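Long-range contact in fucose-specific lectin (Aleuria aurantia, PDB 6GKE), which binds L-fucose as a dimeric six-bladed beta-propeller lectin, preferring the alpha-1,6-linked core fucose of glycoproteins: residues G203-A215 and P223-E235. The protein carries 1 engineered substitution. Sequence-based numbering, arbitrary orientation. Where two conformers were deposited one is given.
Sequences GFSASASAGVSIA and PQIRVYWQKGREE. Engineered in segment 223-235: Gln224 (natural residue Asn). With FUC (alpha-L-fucopyranose), chain G; FUC (alpha-L-fucopyranose), chain F; GOL (glycerol), chain H.
Blade-to-blade packing in a six-bladed beta-propeller is illustrated where strand 199-207, the outermost of one blade, runs into the loop leading to the first hairpin of the next, strands 213-219 and 224-230. Trp229 of the second hairpin strand meets the incoming chain along much of its indole. Phe204 CZ lies 4.0 Å from Trp229 CZ3, the phenyl presenting its rim and coming from the opposite direction. Ala206 CB sits 3.7 Å from Trp229 CH2. Further along, Ala208 CB is 3.6 Å from Trp229 NE1. A chi1 of 60° sets the indole between its own backbone N and carbonyl carbon, and the ring of Tyr237 in strand 236-241 meets it with the two planes almost parallel. At the indole edge Trp229 NE1 donates to a water 2.9 Å away, which in turn donates to Ser207 O, so the buried side chain's polar atom is bridged to the adjacent blade's strand. Val212 lies alongside Trp229, its CG2 3.9 Å from Trp229 CB, while CG1 packs on the Lys231 backbone. The hairpin itself is antiparallel: Ser213 and Gln230 exchange backbone bonds, as do Ala215 and Tyr228, where Tyr228 N reaches Ala215 O at 2.8 Å and nearly straight (175°). Just past strand 224-230, where a type II turn runs from Lys231 to Glu234, Lys231 extends past Ser209 CB, and a second water links its NZ to Ala210 O. Both segments supply fucose sites: Gly203, Phe204 and Ile225 one, Arg226 the next. Gly203 N donates to O2 of the first sugar; Arg226 gives NE to O4 and NH2 to O5 of the other. Arg226 NH1 and NH2 both donate to OE1 of the engineered Gln224, in the guanidinium plane. Apolar packing and a water bridge at Trp229 thus join two blades, while amide and guanidinium donors serve separate pockets.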
loop_
_atom_site.group_PDB
_atom_site.type_symbol
_atom_site.label_atom_id
_atom_site.label_comp_id
_atom_site.label_asym_id
_atom_site.label_seq_id
_atom_site.Cartn_x
_atom_site.Cartn_y
_atom_site.Cartn_z
ATOM N N GLY A 203 -15.337 -33.633 2.002
ATOM C CA GLY A 203 -16.685 -33.332 1.544
ATOM C C GLY A 203 -16.980 -31.841 1.417
ATOM O O GLY A 203 -17.959 -31.472 0.779
ATOM N N PHE A 204 -16.160 -30.974 2.020
ATOM C CA PHE A 204 -16.431 -29.542 2.009
ATOM C C PHE A 204 -16.131 -28.938 0.633
ATOM O O PHE A 204 -15.072 -29.166 0.073
ATOM C CB PHE A 204 -15.571 -28.798 3.027
ATOM C CG PHE A 204 -15.754 -27.305 2.952
ATOM C CD1 PHE A 204 -16.958 -26.737 3.336
ATOM C CD2 PHE A 204 -14.763 -26.477 2.445
ATOM C CE1 PHE A 204 -17.157 -25.370 3.241
ATOM C CE2 PHE A 204 -14.966 -25.109 2.352
ATOM C CZ PHE A 204 -16.159 -24.561 2.757
ATOM N N SER A 205 -17.035 -28.087 0.140
ATOM C CA SER A 205 -16.714 -27.209 -0.974
ATOM C C SER A 205 -17.596 -25.962 -0.908
ATOM O O SER A 205 -18.704 -25.996 -0.388
ATOM C CB SER A 205 -16.832 -27.903 -2.312
ATOM O OG SER A 205 -18.182 -28.196 -2.630
ATOM N N ALA A 206 -17.080 -24.862 -1.457
ATOM C CA ALA A 206 -17.822 -23.610 -1.495
ATOM C C ALA A 206 -17.292 -22.723 -2.616
ATOM O O ALA A 206 -16.089 -22.517 -2.736
ATOM C CB ALA A 206 -17.701 -22.887 -0.177
ATOM N N SER A 207 -18.202 -22.150 -3.402
ATOM C CA SER A 207 -17.845 -21.147 -4.402
ATOM C C SER A 207 -17.312 -19.890 -3.705
ATOM O O SER A 207 -17.858 -19.454 -2.695
ATOM C CB SER A 207 -19.021 -20.809 -5.275
ATOM O OG SER A 207 -19.394 -21.920 -6.072
ATOM N N ALA A 208 -16.261 -19.299 -4.272
ATOM C CA ALA A 208 -15.687 -18.069 -3.752
ATOM C C ALA A 208 -15.107 -17.257 -4.909
ATOM O O ALA A 208 -14.773 -17.801 -5.960
ATOM C CB ALA A 208 -14.627 -18.369 -2.723
ATOM N N SER A 209 -14.984 -15.946 -4.688
ATOM C CA SER A 209 -14.309 -15.067 -5.627
ATOM C C SER A 209 -12.925 -15.632 -5.962
ATOM O O SER A 209 -12.234 -16.138 -5.090
ATOM C CB SER A 209 -14.170 -13.673 -5.063
ATOM O OG SER A 209 -15.438 -13.084 -4.796
ATOM N N ALA A 210 -12.495 -15.497 -7.216
ATOM C CA ALA A 210 -11.157 -15.924 -7.592
ATOM C C ALA A 210 -10.115 -15.190 -6.738
ATOM O O ALA A 210 -10.135 -13.968 -6.642
ATOM C CB ALA A 210 -10.921 -15.667 -9.060
ATOM N N GLY A 211 -9.194 -15.951 -6.140
ATOM C CA GLY A 211 -8.035 -15.391 -5.454
ATOM C C GLY A 211 -8.281 -14.990 -4.006
ATOM O O GLY A 211 -7.495 -14.230 -3.461
ATOM N N VAL A 212 -9.326 -15.514 -3.361
ATOM C CA VAL A 212 -9.558 -15.204 -1.943
ATOM C C VAL A 212 -8.378 -15.662 -1.077
ATOM O O VAL A 212 -7.747 -16.700 -1.309
ATOM C CB VAL A 212 -10.862 -15.826 -1.416
ATOM C CG1 VAL A 212 -12.076 -15.093 -1.951
ATOM C CG2 VAL A 212 -10.957 -17.324 -1.687
ATOM N N SER A 213 -8.141 -14.897 -0.010
ATOM C CA SER A 213 -7.253 -15.279 1.073
ATOM C C SER A 213 -8.021 -16.201 2.026
ATOM O O SER A 213 -9.143 -15.887 2.388
ATOM C CB SER A 213 -6.738 -14.029 1.760
ATOM O OG SER A 213 -5.854 -14.333 2.825
ATOM N N ILE A 214 -7.407 -17.323 2.424
ATOM C CA ILE A 214 -8.085 -18.397 3.166
ATOM C C ILE A 214 -7.375 -18.617 4.503
ATOM O O ILE A 214 -6.157 -18.590 4.577
ATOM C CB ILE A 214 -8.109 -19.696 2.331
ATOM C CG1 ILE A 214 -8.864 -19.481 1.017
ATOM C CG2 ILE A 214 -8.672 -20.876 3.120
ATOM C CD1 ILE A 214 -8.729 -20.612 0.030
ATOM N N ALA A 215 -8.154 -18.897 5.548
ATOM C CA ALA A 215 -7.616 -19.309 6.834
ATOM C C ALA A 215 -8.547 -20.373 7.417
ATOM O O ALA A 215 -9.722 -20.437 7.057
ATOM C CB ALA A 215 -7.472 -18.127 7.766
ATOM N N PRO A 223 -14.913 -32.587 15.681
ATOM C CA PRO A 223 -14.521 -31.278 16.172
ATOM C C PRO A 223 -15.277 -30.151 15.457
ATOM O O PRO A 223 -15.921 -30.378 14.429
ATOM C CB PRO A 223 -13.027 -31.227 15.825
ATOM C CG PRO A 223 -12.964 -31.949 14.507
ATOM C CD PRO A 223 -14.039 -33.012 14.584
ATOM N N GLN A 224 -15.176 -28.945 16.019
ATOM C CA GLN A 224 -15.609 -27.735 15.351
ATOM C C GLN A 224 -14.506 -27.287 14.387
ATOM O O GLN A 224 -13.332 -27.263 14.750
ATOM C CB GLN A 224 -15.882 -26.626 16.366
ATOM C CG GLN A 224 -16.993 -26.950 17.352
ATOM C CD GLN A 224 -18.358 -27.033 16.713
ATOM O OE1 GLN A 224 -18.710 -26.236 15.845
ATOM N NE2 GLN A 224 -19.155 -27.991 17.161
ATOM N N ILE A 225 -14.904 -26.930 13.165
ATOM C CA ILE A 225 -13.983 -26.361 12.181
ATOM C C ILE A 225 -14.600 -25.055 11.689
ATOM O O ILE A 225 -15.810 -24.990 11.484
ATOM C CB ILE A 225 -13.704 -27.305 10.990
ATOM C CG1 ILE A 225 -13.400 -28.732 11.449
ATOM C CG2 ILE A 225 -12.588 -26.739 10.123
ATOM C CD1 ILE A 225 -13.364 -29.745 10.327
ATOM N N ARG A 226 -13.766 -24.032 11.492
ATOM C CA ARG A 226 -14.204 -22.815 10.828
ATOM C C ARG A 226 -13.210 -22.500 9.713
ATOM O O ARG A 226 -12.001 -22.494 9.942
ATOM C CB ARG A 226 -14.294 -21.629 11.794
ATOM C CG ARG A 226 -15.199 -21.852 12.998
ATOM C CD ARG A 226 -16.669 -21.997 12.638
ATOM N NE ARG A 226 -17.519 -22.132 13.818
ATOM C CZ ARG A 226 -17.868 -23.288 14.382
ATOM N NH1 ARG A 226 -17.503 -24.442 13.850
ATOM N NH2 ARG A 226 -18.591 -23.278 15.489
ATOM N N VAL A 227 -13.743 -22.256 8.513
ATOM C CA VAL A 227 -12.951 -21.886 7.354
ATOM C C VAL A 227 -13.360 -20.463 6.975
ATOM O O VAL A 227 -14.550 -20.181 6.819
ATOM C CB VAL A 227 -13.165 -22.866 6.186
ATOM C CG1 VAL A 227 -12.319 -22.504 4.981
ATOM C CG2 VAL A 227 -12.899 -24.300 6.610
ATOM N N TYR A 228 -12.360 -19.587 6.839
ATOM C CA TYR A 228 -12.549 -18.179 6.520
ATOM C C TYR A 228 -11.991 -17.895 5.132
ATOM O O TYR A 228 -10.936 -18.409 4.765
ATOM C CB TYR A 228 -11.843 -17.277 7.537
ATOM C CG TYR A 228 -12.403 -17.466 8.915
ATOM C CD1 TYR A 228 -13.624 -16.910 9.256
ATOM C CD2 TYR A 228 -11.774 -18.279 9.839
ATOM C CE1 TYR A 228 -14.206 -17.152 10.490
ATOM C CE2 TYR A 228 -12.339 -18.528 11.078
ATOM C CZ TYR A 228 -13.564 -17.973 11.403
ATOM O OH TYR A 228 -14.144 -18.266 12.607
ATOM N N TRP A 229 -12.672 -17.028 4.387
ATOM C CA TRP A 229 -12.077 -16.514 3.166
ATOM C C TRP A 229 -12.534 -15.082 2.924
ATOM O O TRP A 229 -13.621 -14.672 3.312
ATOM C CB TRP A 229 -12.352 -17.404 1.949
ATOM C CG TRP A 229 -13.785 -17.625 1.585
ATOM C CD1 TRP A 229 -14.556 -16.910 0.718
ATOM C CD2 TRP A 229 -14.595 -18.721 2.032
ATOM N NE1 TRP A 229 -15.797 -17.478 0.613
ATOM C CE2 TRP A 229 -15.850 -18.592 1.405
ATOM C CE3 TRP A 229 -14.381 -19.786 2.912
ATOM C CZ2 TRP A 229 -16.878 -19.509 1.618
ATOM C CZ3 TRP A 229 -15.397 -20.690 3.123
ATOM C CH2 TRP A 229 -16.631 -20.549 2.486
ATOM N N GLN A 230 -11.661 -14.328 2.250
ATOM C CA GLN A 230 -11.938 -12.937 1.977
ATOM C C GLN A 230 -11.109 -12.488 0.779
ATOM O O GLN A 230 -9.889 -12.688 0.744
ATOM C CB GLN A 230 -11.593 -12.077 3.193
ATOM C CG GLN A 230 -11.979 -10.610 3.060
ATOM C CD GLN A 230 -11.499 -9.833 4.260
ATOM O OE1 GLN A 230 -12.156 -9.804 5.300
ATOM N NE2 GLN A 230 -10.322 -9.241 4.132
ATOM N N LYS A 231 -11.782 -11.825 -0.162
ATOM C CA LYS A 231 -11.123 -11.033 -1.181
ATOM C C LYS A 231 -11.054 -9.595 -0.669
ATOM O O LYS A 231 -12.021 -9.094 -0.096
ATOM C CB LYS A 231 -11.900 -11.099 -2.496
ATOM C CG LYS A 231 -11.376 -10.177 -3.582
ATOM C CD LYS A 231 -12.019 -10.384 -4.925
ATOM C CE LYS A 231 -11.570 -9.348 -5.929
ATOM N NZ LYS A 231 -12.285 -9.497 -7.216
ATOM N N GLY A 232 -9.928 -8.916 -0.896
ATOM C CA GLY A 232 -9.785 -7.564 -0.399
ATOM C C GLY A 232 -10.905 -6.676 -0.918
ATOM O O GLY A 232 -11.253 -6.723 -2.099
ATOM N N ARG A 233 -11.459 -5.867 -0.009
ATOM C CA ARG A 233 -12.590 -4.954 -0.255
ATOM C C ARG A 233 -13.862 -5.736 -0.622
ATOM O O ARG A 233 -14.762 -5.203 -1.273
ATOM C CB ARG A 233 -12.257 -3.875 -1.291
ATOM C CG ARG A 233 -13.017 -2.584 -1.023
ATOM C CD ARG A 233 -12.759 -1.518 -2.061
ATOM N NE ARG A 233 -13.281 -0.221 -1.657
ATOM C CZ ARG A 233 -14.536 0.183 -1.842
ATOM N NH1 ARG A 233 -15.421 -0.636 -2.386
ATOM N NH2 ARG A 233 -14.901 1.401 -1.482
ATOM N N GLU A 234 -13.954 -6.982 -0.147
ATOM C CA GLU A 234 -15.204 -7.740 -0.114
ATOM C C GLU A 234 -15.392 -8.214 1.329
ATOM O O GLU A 234 -14.463 -8.176 2.132
ATOM C CB GLU A 234 -15.184 -8.924 -1.081
ATOM C CG GLU A 234 -14.930 -8.533 -2.521
ATOM C CD GLU A 234 -15.995 -7.666 -3.164
ATOM O OE1 GLU A 234 -15.695 -7.081 -4.218
ATOM O OE2 GLU A 234 -17.118 -7.590 -2.621
ATOM N N GLU A 235 -16.590 -8.678 1.673
ATOM C CA GLU A 235 -16.838 -9.108 3.044
ATOM C C GLU A 235 -16.168 -10.463 3.304
ATOM O O GLU A 235 -15.983 -11.285 2.404
ATOM C CB GLU A 235 -18.333 -9.208 3.345
ATOM C CG GLU A 235 -19.127 -7.930 3.114
ATOM C CD GLU A 235 -18.843 -6.739 4.016
ATOM O OE1 GLU A 235 -17.922 -6.811 4.866
ATOM O OE2 GLU A 235 -19.553 -5.721 3.853
HETATM C C1 FUC G . -20.878 -20.452 15.486
HETATM C C2 FUC G . -20.726 -19.638 14.210
HETATM C C3 FUC G . -19.985 -18.332 14.501
HETATM C C4 FUC G . -18.658 -18.620 15.216
HETATM C C5 FUC G . -18.949 -19.435 16.465
HETATM C C6 FUC G . -17.710 -19.811 17.266
HETATM O O1 FUC G . -21.768 -19.770 16.373
HETATM O O2 FUC G . -22.025 -19.365 13.673
HETATM O O3 FUC G . -19.808 -17.604 13.286
HETATM O O4 FUC G . -17.759 -19.386 14.401
HETATM O O5 FUC G . -19.607 -20.650 16.110
HETATM C C1 FUC F . -14.431 -35.574 6.775
HETATM C C2 FUC F . -14.592 -34.464 5.749
HETATM C C3 FUC F . -15.474 -33.349 6.310
HETATM C C4 FUC F . -14.890 -32.854 7.634
HETATM C C5 FUC F . -14.822 -34.030 8.599
HETATM C C6 FUC F . -14.235 -33.646 9.950
HETATM O O1 FUC F . -15.694 -36.213 6.904
HETATM O O2 FUC F . -15.139 -35.007 4.538
HETATM O O3 FUC F . -15.644 -32.307 5.349
HETATM O O4 FUC F . -13.562 -32.354 7.463
HETATM O O5 FUC F . -13.990 -35.054 8.034
HETATM C C1 GOL H . -7.174 -11.365 -1.664
HETATM O O1 GOL H . -7.292 -9.937 -1.596
HETATM C C2 GOL H . -5.714 -11.814 -1.734
HETATM O O2 GOL H . -5.688 -13.248 -1.744
HETATM C C3 GOL H . -4.973 -11.281 -2.962
HETATM O O3 GOL H . -5.637 -11.635 -4.183
HETATM O O HOH W 1 -18.090 -17.064 -1.175
HETATM O O HOH W 2 -11.719 -12.013 -8.058
#